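Local coordinates for protein 3-phytase (Klebsiella pneumoniae, PDB 2WNH) that is a histidine acid phosphatase that probably removes phosphate from phytate (inositol hexakisphosphate), beginning at the 3-position, at residues A95-R100 with L130-K135; G217-L222 with D346-L351; V274-S279 with L323-D328. The protein carries 3 engineered substitutions. One frame throughout, in Å; residues are numbered along the deposited sequence. Where two conformers were deposited one is given.

Overall arrangement
From the N terminus, the first of the three contacts to close is contact 1: the end of strand 91-95 and the link leading into helix 99-112 meet a loop 30 residues further on, which closes a short loop holding that helix. Contact 2 closes a far longer loop, from the end of helix 204-219 to helix 345-349. Contact 3 falls wholly within that span, joining the turn after helix 256-274 to the sheet strand 320-328. Contact 1 precedes both, and none cross. The centres of contacts 2 and 3 lie about 35 Å apart on opposite sides of the chain's centre; the centre of contact 1 is about 26 Å from that of contact 2 and 25 Å from that of contact 3.

Contact 1: A95-R100 with L130-K135; sequences ASPLQR and LFQTDK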
loop_
_atom_site.group_PDB
_atom_site.type_symbol
_atom_site.label_atom_id
_atom_site.label_comp_id
_atom_site.label_asym_id
_atom_site.label_seq_id
_atom_site.Cartn_x
_atom_site.Cartn_y
_atom_site.Cartn_z
ATOM N N ALA B 95 10.285 -28.053 -6.986
ATOM C CA ALA B 95 10.759 -27.741 -8.331
ATOM C C ALA B 95 11.770 -28.765 -8.807
ATOM O O ALA B 95 12.626 -29.218 -8.038
ATOM C CB ALA B 95 11.386 -26.355 -8.369
ATOM N N SER B 96 11.707 -29.079 -10.102
ATOM C CA SER B 96 12.797 -29.786 -10.777
ATOM C C SER B 96 14.124 -29.015 -10.526
ATOM O O SER B 96 14.116 -27.767 -10.462
ATOM C CB SER B 96 12.468 -29.879 -12.270
ATOM O OG SER B 96 13.632 -30.196 -12.996
ATOM N N PRO B 97 15.258 -29.739 -10.324
ATOM C CA PRO B 97 16.469 -29.039 -9.871
ATOM C C PRO B 97 17.167 -28.132 -10.885
ATOM O O PRO B 97 18.121 -27.436 -10.496
ATOM C CB PRO B 97 17.402 -30.189 -9.405
ATOM C CG PRO B 97 16.959 -31.373 -10.173
ATOM C CD PRO B 97 15.453 -31.206 -10.392
ATOM N N LEU B 98 16.697 -28.088 -12.129
ATOM C CA LEU B 98 17.297 -27.192 -13.135
ATOM C C LEU B 98 17.065 -25.741 -12.698
ATOM O O LEU B 98 16.079 -25.438 -12.002
ATOM C CB LEU B 98 16.706 -27.421 -14.538
ATOM C CG LEU B 98 17.241 -28.621 -15.331
ATOM C CD1 LEU B 98 16.635 -29.896 -14.798
ATOM C CD2 LEU B 98 16.923 -28.486 -16.802
ATOM N N GLN B 99 17.994 -24.864 -13.067
ATOM C CA GLN B 99 17.857 -23.433 -12.775
ATOM C C GLN B 99 16.482 -22.901 -13.240
ATOM O O GLN B 99 15.824 -22.167 -12.495
ATOM C CB GLN B 99 18.983 -22.636 -13.459
ATOM C CG GLN B 99 19.126 -21.177 -12.970
ATOM C CD GLN B 99 18.176 -20.200 -13.678
ATOM O OE1 GLN B 99 17.509 -20.541 -14.659
ATOM N NE2 GLN B 99 18.098 -18.984 -13.159
ATOM N N ARG B 100 16.082 -23.251 -14.459
ATOM C CA ARG B 100 14.865 -22.653 -15.074
ATOM C C ARG B 100 13.598 -22.959 -14.265
ATOM O O ARG B 100 12.706 -22.121 -14.155
ATOM C CB ARG B 100 14.697 -22.990 -16.581
ATOM C CG ARG B 100 14.619 -24.464 -16.941
ATOM C CD ARG B 100 14.417 -24.581 -18.439
ATOM N NE ARG B 100 14.551 -25.963 -18.909
ATOM C CZ ARG B 100 15.682 -26.481 -19.384
ATOM N NH1 ARG B 100 16.792 -25.761 -19.428
ATOM N NH2 ARG B 100 15.715 -27.741 -19.775
ATOM N N LEU B 130 10.368 -37.672 -9.642
ATOM C CA LEU B 130 9.098 -37.277 -10.237
ATOM C C LEU B 130 9.275 -36.715 -11.644
ATOM O O LEU B 130 8.347 -36.759 -12.439
ATOM C CB LEU B 130 8.449 -36.184 -9.392
ATOM C CG LEU B 130 7.903 -36.560 -8.016
ATOM C CD1 LEU B 130 7.536 -35.266 -7.289
ATOM C CD2 LEU B 130 6.683 -37.500 -8.155
ATOM N N PHE B 131 10.462 -36.178 -11.926
ATOM C CA PHE B 131 10.688 -35.376 -13.127
ATOM C C PHE B 131 11.732 -35.930 -14.117
ATOM O O PHE B 131 11.452 -36.041 -15.305
ATOM C CB PHE B 131 11.057 -33.940 -12.729
ATOM C CG PHE B 131 10.093 -33.300 -11.751
ATOM C CD1 PHE B 131 8.722 -33.250 -12.002
ATOM C CD2 PHE B 131 10.583 -32.707 -10.585
ATOM C CE1 PHE B 131 7.850 -32.642 -11.086
ATOM C CE2 PHE B 131 9.724 -32.074 -9.691
ATOM C CZ PHE B 131 8.366 -32.056 -9.927
ATOM N N GLN B 132 12.925 -36.252 -13.617
ATOM C CA GLN B 132 14.009 -36.838 -14.425
ATOM C C GLN B 132 13.835 -38.350 -14.405
ATOM O O GLN B 132 14.704 -39.089 -13.936
ATOM C CB GLN B 132 15.376 -36.437 -13.851
ATOM C CG GLN B 132 15.780 -34.994 -14.171
ATOM C CD GLN B 132 14.980 -33.944 -13.392
ATOM O OE1 GLN B 132 14.810 -34.068 -12.182
ATOM N NE2 GLN B 132 14.482 -32.912 -14.093
ATOM N N THR B 133 12.687 -38.795 -14.903
ATOM C CA THR B 133 12.286 -40.201 -14.812
ATOM C C THR B 133 13.138 -41.129 -15.696
ATOM O O THR B 133 13.198 -42.342 -15.474
ATOM C CB THR B 133 10.786 -40.373 -15.134
ATOM O OG1 THR B 133 10.492 -39.765 -16.402
ATOM C CG2 THR B 133 9.944 -39.734 -14.047
ATOM N N ASP B 134 13.833 -40.547 -16.666
ATOM C CA ASP B 134 14.754 -41.328 -17.485
ATOM C C ASP B 134 16.037 -41.673 -16.725
ATOM O O ASP B 134 16.908 -42.384 -17.237
ATOM C CB ASP B 134 15.026 -40.624 -18.822
ATOM C CG ASP B 134 15.583 -39.208 -18.657
ATOM O OD1 ASP B 134 15.542 -38.640 -17.539
ATOM O OD2 ASP B 134 16.069 -38.655 -19.669
ATOM N N LYS B 135 16.143 -41.203 -15.484
ATOM C CA LYS B 135 17.342 -41.446 -14.679
ATOM C C LYS B 135 17.134 -42.500 -13.580
ATOM O O LYS B 135 18.029 -42.718 -12.768
ATOM C CB LYS B 135 17.862 -40.131 -14.052
ATOM C CG LYS B 135 18.147 -38.992 -15.036
ATOM C CD LYS B 135 19.179 -39.378 -16.105
ATOM C CE LYS B 135 19.197 -38.366 -17.244
ATOM N NZ LYS B 135 20.018 -38.863 -18.397
#
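The hydroxyl of S96 is the polar centre of this contact: Q132 NE2 donates to S96 OG at 3.1 Å, with an N-H...O angle of 152°, and H290 NE2 is hydrogen-bonded to the same oxygen. S96 lies just beyond strand 91-95 of the histidine phosphatase sheet, in the short link to helix 99-112, with L98 at the N-cap position. The facing residue, Q132, is the centre of an inverse gamma turn. A serine suits the link because one small side chain gives a hydroxyl that can both donate and accept. H290 opens the His-Asp sequence that matches the HD motif of this family, so S96 and Q132 probably form a second shell to that motif.

The glutamine works with both ends of its amide. Its chain bends at chi2 (72°), turning the amide across the link, and the serine oxygen lies 17° out of the amide plane. Q132 OE1 has its polar partner in the backbone N of D128, and P97 CD also approaches it, to 3.4 Å. The proline ring and the glutamine chain come from opposite directions, and L98 CD1 adds a van der Waals contact 3.8 Å from Q132 NE2.

F131 supplies the apolar part. Its ring is covered on one face by its own neighbour L130, whose CB sits over the ring centre, while the side chain also packs on L266 of helix 256-274. A large flat ring suits this buried spot between helix and link. It meets the link obliquely, with F131 CD2 3.8 Å from S96 CB and F131 CE2 3.6 Å from S96 N.

Contact 2: G217-L222 with D346-L351; sequences GWSENL and DDLRRL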
loop_
_atom_site.group_PDB
_atom_site.type_symbol
_atom_site.label_atom_id
_atom_site.label_comp_id
_atom_site.label_asym_id
_atom_site.label_seq_id
_atom_site.Cartn_x
_atom_site.Cartn_y
_atom_site.Cartn_z
ATOM N N GLY B 217 10.853 -16.835 -28.335
ATOM C CA GLY B 217 11.310 -15.470 -28.707
ATOM C C GLY B 217 10.201 -14.423 -28.875
ATOM O O GLY B 217 10.403 -13.246 -28.496
ATOM N N TRP B 218 9.060 -14.833 -29.454
ATOM C CA TRP B 218 7.852 -13.990 -29.526
ATOM C C TRP B 218 7.402 -13.632 -28.112
ATOM O O TRP B 218 7.186 -12.461 -27.768
ATOM C CB TRP B 218 6.681 -14.678 -30.267
ATOM C CG TRP B 218 5.481 -13.741 -30.363
ATOM C CD1 TRP B 218 4.398 -13.680 -29.517
ATOM C CD2 TRP B 218 5.308 -12.681 -31.314
ATOM N NE1 TRP B 218 3.554 -12.656 -29.904
ATOM C CE2 TRP B 218 4.082 -12.039 -31.013
ATOM C CE3 TRP B 218 6.058 -12.235 -32.420
ATOM C CZ2 TRP B 218 3.596 -10.949 -31.764
ATOM C CZ3 TRP B 218 5.568 -11.144 -33.172
ATOM C CH2 TRP B 218 4.348 -10.522 -32.835
ATOM N N SER B 219 7.256 -14.668 -27.295
ATOM C CA SER B 219 6.730 -14.525 -25.935
ATOM C C SER B 219 7.636 -13.668 -25.059
ATOM O O SER B 219 7.148 -12.976 -24.141
ATOM C CB SER B 219 6.562 -15.908 -25.303
ATOM O OG SER B 219 5.684 -16.690 -26.097
ATOM N N GLU B 220 8.933 -13.735 -25.344
ATOM C CA GLU B 220 9.999 -12.967 -24.677
ATOM C C GLU B 220 9.940 -11.453 -24.943
ATOM O O GLU B 220 10.575 -10.663 -24.239
ATOM C CB GLU B 220 11.373 -13.514 -25.145
ATOM C CG GLU B 220 12.637 -12.758 -24.664
ATOM C CD GLU B 220 12.983 -13.039 -23.198
ATOM O OE1 GLU B 220 12.198 -13.699 -22.502
ATOM O OE2 GLU B 220 14.071 -12.602 -22.737
ATOM N N ASN B 221 9.229 -11.054 -25.990
ATOM C CA ASN B 221 9.365 -9.668 -26.493
ATOM C C ASN B 221 10.775 -9.344 -27.050
ATOM O O ASN B 221 11.296 -8.217 -26.886
ATOM C CB ASN B 221 8.917 -8.630 -25.427
ATOM C CG ASN B 221 8.639 -7.252 -26.035
ATOM O OD1 ASN B 221 8.324 -7.145 -27.228
ATOM N ND2 ASN B 221 8.766 -6.192 -25.225
ATOM N N LEU B 222 11.417 -10.332 -27.696
ATOM C CA LEU B 222 12.617 -10.034 -28.503
ATOM C C LEU B 222 12.245 -9.049 -29.609
ATOM O O LEU B 222 11.138 -9.116 -30.154
ATOM C CB LEU B 222 13.155 -11.304 -29.193
ATOM C CG LEU B 222 13.919 -12.347 -28.386
ATOM C CD1 LEU B 222 14.438 -13.443 -29.322
ATOM C CD2 LEU B 222 15.094 -11.797 -27.564
ATOM N N ASP B 346 0.267 -12.851 -27.310
ATOM C CA ASP B 346 0.486 -11.405 -27.173
ATOM C C ASP B 346 0.491 -10.967 -25.705
ATOM O O ASP B 346 1.234 -10.058 -25.341
ATOM C CB ASP B 346 -0.484 -10.577 -28.033
ATOM C CG ASP B 346 -0.036 -10.492 -29.498
ATOM O OD1 ASP B 346 1.186 -10.665 -29.783
ATOM O OD2 ASP B 346 -0.912 -10.269 -30.348
ATOM N N ASP B 347 -0.304 -11.632 -24.868
ATOM C CA ASP B 347 -0.331 -11.330 -23.422
ATOM C C ASP B 347 1.038 -11.596 -22.781
ATOM O O ASP B 347 1.497 -10.811 -21.934
ATOM C CB ASP B 347 -1.464 -12.096 -22.723
ATOM C CG ASP B 347 -2.835 -11.395 -22.890
ATOM O OD1 ASP B 347 -2.914 -10.290 -23.487
ATOM O OD2 ASP B 347 -3.832 -11.939 -22.408
ATOM N N LEU B 348 1.700 -12.680 -23.201
ATOM C CA LEU B 348 3.051 -12.992 -22.714
ATOM C C LEU B 348 4.031 -11.943 -23.218
ATOM O O LEU B 348 4.808 -11.410 -22.442
ATOM C CB LEU B 348 3.496 -14.383 -23.183
ATOM C CG LEU B 348 2.783 -15.515 -22.455
ATOM C CD1 LEU B 348 3.028 -16.833 -23.213
ATOM C CD2 LEU B 348 3.211 -15.652 -20.987
ATOM N N ARG B 349 3.965 -11.634 -24.520
ATOM C CA ARG B 349 4.859 -10.650 -25.111
ATOM C C ARG B 349 4.732 -9.293 -24.413
ATOM O O ARG B 349 5.741 -8.613 -24.188
ATOM C CB ARG B 349 4.583 -10.507 -26.612
ATOM C CG ARG B 349 5.605 -9.623 -27.339
ATOM C CD ARG B 349 5.448 -9.716 -28.846
ATOM N NE ARG B 349 6.383 -8.823 -29.542
ATOM C CZ ARG B 349 7.638 -9.121 -29.877
ATOM N NH1 ARG B 349 8.156 -10.319 -29.599
ATOM N NH2 ARG B 349 8.383 -8.216 -30.527
ATOM N N ARG B 350 3.501 -8.927 -24.059
ATOM C CA ARG B 350 3.206 -7.603 -23.459
ATOM C C ARG B 350 3.327 -7.562 -21.928
ATOM O O ARG B 350 3.124 -6.502 -21.311
ATOM C CB ARG B 350 1.806 -7.140 -23.887
ATOM C CG ARG B 350 1.644 -6.916 -25.418
ATOM C CD ARG B 350 0.179 -6.681 -25.765
ATOM N NE ARG B 350 -0.342 -5.571 -24.957
ATOM C CZ ARG B 350 -0.268 -4.285 -25.296
ATOM N NH1 ARG B 350 0.282 -3.917 -26.445
ATOM N NH2 ARG B 350 -0.759 -3.363 -24.482
ATOM N N LEU B 351 3.661 -8.693 -21.310
ATOM C CA LEU B 351 3.630 -8.817 -19.838
ATOM C C LEU B 351 2.301 -8.312 -19.270
ATOM O O LEU B 351 2.265 -7.600 -18.242
ATOM C CB LEU B 351 4.829 -8.119 -19.187
ATOM C CG LEU B 351 6.198 -8.753 -19.483
ATOM C CD1 LEU B 351 7.309 -7.949 -18.846
ATOM C CD2 LEU B 351 6.240 -10.220 -18.975
#
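R349 and W218 form the heart of this contact. The guanidinium lies flat on the indole, planes 25° apart, and R349 CZ stands 4.3 Å from the centroid of the six-membered ring in a cation-pi contact. Lower down, R349 CD makes a CH-pi contact with the five-membered ring, 3.7 Å from its centroid. Arginine suits the place because its extended chain offers methylenes to one ring and charge to the other.

The guanidinium also gathers backbone oxygens at the helix end. R349 NH1 meets W218 O, shared with N221 N, at 3.0 Å on a lone pair, and R349 NH2 reaches L222 O at 2.9 Å, with a weak second bond from NH1. Over the face opposite the indole, N221 OD1 instead accepts from G117 N of the second subunit, whose G115 O takes R349 NE; a short amide fits between both partners.

Tryptophan adds an edge N-H to its broad face: W218 NE1 gives a weak bond to the carboxylate oxygen D346 OD1. The backbones come close, R349 CA lying 3.4 Å from S219 O.

Schellman motifs at N221 and L351 terminate helices 204-219 and 345-349, whose C-terminal ends meet here, a carbonyl-rich setting that probably suits a cation. A235 and I238 of helix 235-239 pack against W218, and H59 of helix 58-77 against N221 and L351.

Contact 3: V274-S279 with L323-D328; sequences VKPEAS and LERWRD. Engineered in segment 274-279: S279 (natural residue Asn).
Hydrogen bonding joins R325 of strand 320-328 to the main chain that follows helix 256-274. R325 NH1 donates to V274 O at 2.9 Å, nearly straight at 158°; the oxygen lies in the guanidinium plane, although the donor stands well above the carbonyl plane. One water extends the link, giving a proton to K275 O and accepting from the same R325 NH1. Arginine suits the place because one planar group offers several N-H donors at its edge and a flat face to P276; a bend at chi3 (80°) brings NH1 to V274 O.

Van der Waals and apolar contacts complete the fit. P276 CG sits over the centre of one guanidinium face, 3.8 Å from R325 CZ, and its rigid ring serves the type II turn running from K275 to A278. V274, whose CG2 is anti to its own nitrogen, touches the strand through that methyl, 4.0 Å from L323 CB and equally far from R325 CB. A branched valine gives the buried strand a compact apolar surface, shared with L336 and I385.

Ion pairing involves the other nitrogen, NE: R325 NE forms a salt bridge with E17 of strand 14-24. That carboxylate probably offsets the positive charge of R325, with R334 close by.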
loop_
_atom_site.group_PDB
_atom_site.type_symbol
_atom_site.label_atom_id
_atom_site.label_comp_id
_atom_site.label_asym_id
_atom_site.label_seq_id
_atom_site.Cartn_x
_atom_site.Cartn_y
_atom_site.Cartn_z
ATOM N N VAL B 274 -4.020 -34.885 -4.260
ATOM C CA VAL B 274 -5.305 -34.164 -4.240
ATOM C C VAL B 274 -6.339 -34.884 -3.371
ATOM O O VAL B 274 -7.409 -34.358 -3.081
ATOM C CB VAL B 274 -5.847 -33.879 -5.686
ATOM C CG1 VAL B 274 -6.519 -35.144 -6.289
ATOM C CG2 VAL B 274 -6.801 -32.677 -5.674
ATOM N N LYS B 275 -6.010 -36.112 -2.986
ATOM C CA LYS B 275 -6.832 -36.870 -2.071
ATOM C C LYS B 275 -6.677 -36.354 -0.653
ATOM O O LYS B 275 -5.618 -35.819 -0.285
ATOM C CB LYS B 275 -6.462 -38.345 -2.126
ATOM C CG LYS B 275 -6.965 -39.032 -3.354
ATOM C CD LYS B 275 -6.510 -40.466 -3.349
ATOM C CE LYS B 275 -6.748 -41.080 -4.706
ATOM N NZ LYS B 275 -5.639 -42.008 -5.049
ATOM N N PRO B 276 -7.739 -36.493 0.162
ATOM C CA PRO B 276 -7.532 -36.155 1.552
ATOM C C PRO B 276 -6.442 -37.064 2.140
ATOM O O PRO B 276 -6.113 -38.107 1.579
ATOM C CB PRO B 276 -8.905 -36.432 2.182
ATOM C CG PRO B 276 -9.869 -36.286 1.049
ATOM C CD PRO B 276 -9.126 -36.914 -0.100
ATOM N N GLU B 277 -5.849 -36.624 3.228
ATOM C CA GLU B 277 -4.843 -37.411 3.951
ATOM C C GLU B 277 -3.475 -37.439 3.238
ATOM O O GLU B 277 -2.593 -38.202 3.610
ATOM C CB GLU B 277 -5.356 -38.830 4.330
ATOM C CG GLU B 277 -6.897 -38.998 4.577
ATOM C CD GLU B 277 -7.563 -37.948 5.525
ATOM O OE1 GLU B 277 -6.882 -37.063 6.106
ATOM O OE2 GLU B 277 -8.807 -38.025 5.687
ATOM N N ALA B 278 -3.307 -36.581 2.226
ATOM C CA ALA B 278 -2.018 -36.427 1.538
ATOM C C ALA B 278 -0.945 -35.896 2.471
ATOM O O ALA B 278 -1.234 -35.119 3.384
ATOM C CB ALA B 278 -2.169 -35.492 0.368
ATOM N N SER B 279 0.299 -36.314 2.239
ATOM C CA SER B 279 1.467 -35.669 2.837
ATOM C C SER B 279 2.263 -35.000 1.710
ATOM O O SER B 279 2.532 -35.636 0.677
ATOM C CB SER B 279 2.355 -36.679 3.573
ATOM O OG SER B 279 3.581 -36.064 3.953
ATOM N N LEU B 323 -5.270 -29.670 -10.542
ATOM C CA LEU B 323 -6.354 -30.453 -9.929
ATOM C C LEU B 323 -6.807 -29.724 -8.658
ATOM O O LEU B 323 -5.974 -29.371 -7.821
ATOM C CB LEU B 323 -5.846 -31.829 -9.514
ATOM C CG LEU B 323 -5.063 -32.640 -10.546
ATOM C CD1 LEU B 323 -4.540 -33.940 -9.892
ATOM C CD2 LEU B 323 -5.910 -32.926 -11.765
ATOM N N GLU B 324 -8.113 -29.534 -8.522
ATOM C CA GLU B 324 -8.699 -28.931 -7.320
ATOM C C GLU B 324 -9.728 -29.860 -6.678
ATOM O O GLU B 324 -10.648 -30.310 -7.349
ATOM C CB GLU B 324 -9.413 -27.613 -7.680
ATOM C CG GLU B 324 -8.462 -26.442 -8.019
ATOM C CD GLU B 324 -9.188 -25.214 -8.595
ATOM O OE1 GLU B 324 -10.425 -25.263 -8.845
ATOM O OE2 GLU B 324 -8.518 -24.180 -8.828
ATOM N N ARG B 325 -9.597 -30.091 -5.373
ATOM C CA ARG B 325 -10.651 -30.786 -4.615
ATOM C C ARG B 325 -11.587 -29.771 -3.986
ATOM O O ARG B 325 -11.149 -28.906 -3.231
ATOM C CB ARG B 325 -10.062 -31.678 -3.511
ATOM C CG ARG B 325 -11.129 -32.601 -2.897
ATOM C CD ARG B 325 -10.535 -33.507 -1.856
ATOM N NE ARG B 325 -10.345 -32.866 -0.558
ATOM C CZ ARG B 325 -9.164 -32.684 0.030
ATOM N NH1 ARG B 325 -8.033 -33.048 -0.578
ATOM N NH2 ARG B 325 -9.110 -32.115 1.230
ATOM N N TRP B 326 -12.870 -29.897 -4.331
ATOM C CA TRP B 326 -13.949 -29.057 -3.847
ATOM C C TRP B 326 -14.917 -29.869 -3.009
ATOM O O TRP B 326 -15.038 -31.074 -3.166
ATOM C CB TRP B 326 -14.722 -28.461 -5.015
ATOM C CG TRP B 326 -13.963 -27.384 -5.761
ATOM C CD1 TRP B 326 -13.024 -27.560 -6.763
ATOM C CD2 TRP B 326 -14.078 -25.965 -5.572
ATOM N NE1 TRP B 326 -12.567 -26.343 -7.196
ATOM C CE2 TRP B 326 -13.190 -25.345 -6.490
ATOM C CE3 TRP B 326 -14.841 -25.157 -4.714
ATOM C CZ2 TRP B 326 -13.042 -23.945 -6.573
ATOM C CZ3 TRP B 326 -14.699 -23.755 -4.799
ATOM C CH2 TRP B 326 -13.810 -23.169 -5.733
ATOM N N ARG B 327 -15.627 -29.181 -2.131
ATOM C CA ARG B 327 -16.610 -29.835 -1.273
ATOM C C ARG B 327 -17.905 -29.058 -1.364
ATOM O O ARG B 327 -17.917 -27.813 -1.329
ATOM C CB ARG B 327 -16.100 -29.862 0.162
ATOM C CG ARG B 327 -17.038 -30.502 1.129
ATOM C CD ARG B 327 -16.236 -31.100 2.260
ATOM N NE ARG B 327 -15.549 -30.064 3.040
ATOM C CZ ARG B 327 -14.801 -30.328 4.105
ATOM N NH1 ARG B 327 -14.648 -31.586 4.507
ATOM N NH2 ARG B 327 -14.204 -29.338 4.767
ATOM N N ASP B 328 -19.002 -29.809 -1.505
ATOM C CA ASP B 328 -20.336 -29.278 -1.363
ATOM C C ASP B 328 -20.611 -29.049 0.139
ATOM O O ASP B 328 -20.769 -30.013 0.880
ATOM C CB ASP B 328 -21.326 -30.301 -1.949
ATOM C CG ASP B 328 -22.783 -29.849 -1.857
ATOM O OD1 ASP B 328 -23.066 -28.738 -1.360
ATOM O OD2 ASP B 328 -23.654 -30.624 -2.291
HETATM O O HOH W 1 -5.052 -33.250 0.215
#